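Local coordinates for prolyl 4-hydroxylase (Paramecium bursaria Chlorella virus 1, PDB 5C5T), which probably hydroxylates proline residues of collagen-like sequences as a metal- and 2-oxoglutarate-dependent dioxygenase, at residues I98-I101 with Q102-R106. Sequence-based numbering, arbitrary orientation.
Sequences IDKI and QKKTR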
loop_
_atom_site.group_PDB
_atom_site.type_symbol
_atom_site.label_atom_id
_atom_site.label_comp_id
_atom_site.label_asym_id
_atom_site.label_seq_id
_atom_site.Cartn_x
_atom_site.Cartn_y
_atom_site.Cartn_z
ATOM N N ILE A 98 10.174 6.339 -7.613
ATOM C CA ILE A 98 9.206 6.961 -6.688
ATOM C C ILE A 98 8.405 8.054 -7.353
ATOM O O ILE A 98 7.164 8.139 -7.190
ATOM C CB ILE A 98 9.902 7.542 -5.474
ATOM C CG1 ILE A 98 10.711 6.449 -4.742
ATOM C CG2 ILE A 98 8.855 8.235 -4.546
ATOM C CD1 ILE A 98 9.938 5.495 -3.949
ATOM N N ASP A 99 9.105 8.922 -8.081
ATOM C CA ASP A 99 8.459 9.923 -8.894
ATOM C C ASP A 99 7.384 9.304 -9.771
ATOM O O ASP A 99 6.311 9.855 -9.907
ATOM C CB ASP A 99 9.468 10.653 -9.781
ATOM C CG ASP A 99 10.415 11.540 -9.000
ATOM O OD1 ASP A 99 10.022 12.078 -7.939
ATOM O OD2 ASP A 99 11.547 11.736 -9.491
ATOM N N LYS A 100 7.675 8.172 -10.411
ATOM C CA LYS A 100 6.677 7.544 -11.277
ATOM C C LYS A 100 5.469 6.969 -10.532
ATOM O O LYS A 100 4.342 7.128 -10.951
ATOM C CB LYS A 100 7.342 6.439 -12.105
ATOM C CG LYS A 100 6.372 5.698 -13.017
ATOM C CD LYS A 100 7.108 4.738 -13.945
ATOM C CE LYS A 100 6.155 4.107 -14.957
ATOM N NZ LYS A 100 6.884 3.711 -16.221
ATOM N N ILE A 101 5.722 6.306 -9.415
ATOM C CA ILE A 101 4.616 5.876 -8.535
ATOM C C ILE A 101 3.692 7.041 -8.267
ATOM O O ILE A 101 2.477 6.925 -8.429
ATOM C CB ILE A 101 5.139 5.280 -7.238
ATOM C CG1 ILE A 101 5.867 3.932 -7.520
ATOM C CG2 ILE A 101 3.972 5.033 -6.231
ATOM C CD1 ILE A 101 6.611 3.327 -6.329
ATOM N N GLN A 102 4.261 8.184 -7.905
ATOM C CA GLN A 102 3.422 9.300 -7.463
ATOM C C GLN A 102 2.693 9.920 -8.622
ATOM O O GLN A 102 1.508 10.233 -8.529
ATOM C CB GLN A 102 4.282 10.323 -6.744
ATOM C CG GLN A 102 4.870 9.719 -5.473
ATOM C CD GLN A 102 5.494 10.733 -4.582
ATOM O OE1 GLN A 102 6.103 11.720 -5.084
ATOM N NE2 GLN A 102 5.350 10.536 -3.246
ATOM N N LYS A 103 3.375 10.031 -9.745
ATOM C CA LYS A 103 2.713 10.507 -10.972
ATOM C C LYS A 103 1.518 9.639 -11.387
ATOM O O LYS A 103 0.450 10.160 -11.651
ATOM C CB LYS A 103 3.714 10.580 -12.122
ATOM C CG LYS A 103 3.126 11.185 -13.412
ATOM C CD LYS A 103 4.167 11.255 -14.510
ATOM C CE LYS A 103 3.690 12.144 -15.651
ATOM N NZ LYS A 103 2.820 11.367 -16.544
ATOM N N LYS A 104 1.695 8.325 -11.446
ATOM C CA LYS A 104 0.602 7.452 -11.822
ATOM C C LYS A 104 -0.486 7.399 -10.776
ATOM O O LYS A 104 -1.656 7.169 -11.120
ATOM C CB LYS A 104 1.136 6.064 -12.108
ATOM C CG LYS A 104 2.047 6.052 -13.269
ATOM C CD LYS A 104 2.489 4.686 -13.669
ATOM C CE LYS A 104 1.316 3.891 -14.130
ATOM N NZ LYS A 104 1.749 2.749 -14.936
ATOM N N THR A 105 -0.117 7.589 -9.508
ATOM C CA THR A 105 -1.129 7.591 -8.448
ATOM C C THR A 105 -1.983 8.857 -8.623
ATOM O O THR A 105 -3.196 8.814 -8.536
ATOM C CB THR A 105 -0.498 7.527 -7.037
ATOM O OG1 THR A 105 0.228 6.295 -6.914
ATOM C CG2 THR A 105 -1.521 7.624 -5.944
ATOM N N ARG A 106 -1.343 9.981 -8.876
ATOM C CA ARG A 106 -2.082 11.218 -9.075
ATOM C C ARG A 106 -3.014 11.114 -10.297
ATOM O O ARG A 106 -4.206 11.502 -10.229
ATOM C CB ARG A 106 -1.050 12.363 -9.177
ATOM C CG ARG A 106 -1.634 13.699 -9.522
ATOM C CD ARG A 106 -0.534 14.734 -9.462
ATOM N NE ARG A 106 0.387 14.546 -10.589
ATOM C CZ ARG A 106 1.659 14.134 -10.517
ATOM N NH1 ARG A 106 2.252 13.840 -9.354
ATOM N NH2 ARG A 106 2.356 14.029 -11.643
HETATM O O HOH W 1 8.754 12.231 -5.480
#
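Gln102 folds back over the preceding turn of its helix and meets Ile98. A chi1 of -64° turns CG back along the helix toward Ile98 O, which already accepts from the backbone N of Gln102. CB of Gln102 lies 3.6 Å from Ile98 O. CG comes nearer, 3.3 Å from Ile98 O. Beyond CG the chain is extended, and CD passes the CG2 methyl of Ile98 at 4.2 Å, the two side chains crossing at a slant. At the tip, OE1 accepts from a water that also donates to Asp99 OD1, so the amide and the carboxylate three residues back are bridged without touching; NE2 is hydrogen-bonded to Gln222 OE1. The partners at both ends are consistent with this orientation of the side-chain amide.

Three residues on, Thr105 adds a second bond to its regular helical one. Its OG1, placed beside the backbone N (chi1 -62°), donates to Ile101 O at 2.8 Å, approaching from above the carbonyl plane, while Thr105 N reaches that oxygen at 2.9 Å with less tilt. On another face Lys100 and Lys104 run alongside each other, CE of Lys100 3.9 Å from CD of Lys104. Their ammonium groups have separate partners, Glu49 for Lys100 and the carbonyl of Phe44 for Lys104.

Ile98 and Ile101 pack on Leu53 of helix 47-59, and Thr105 touches Phe121 and Ile224. These i to i+3 and i to i+4 contacts belong to an amphipathic alpha-helix that covers strands 120-129 and 217-225 of the larger sheet in the double-stranded beta-helix fold of 2-oxoglutarate oxygenases.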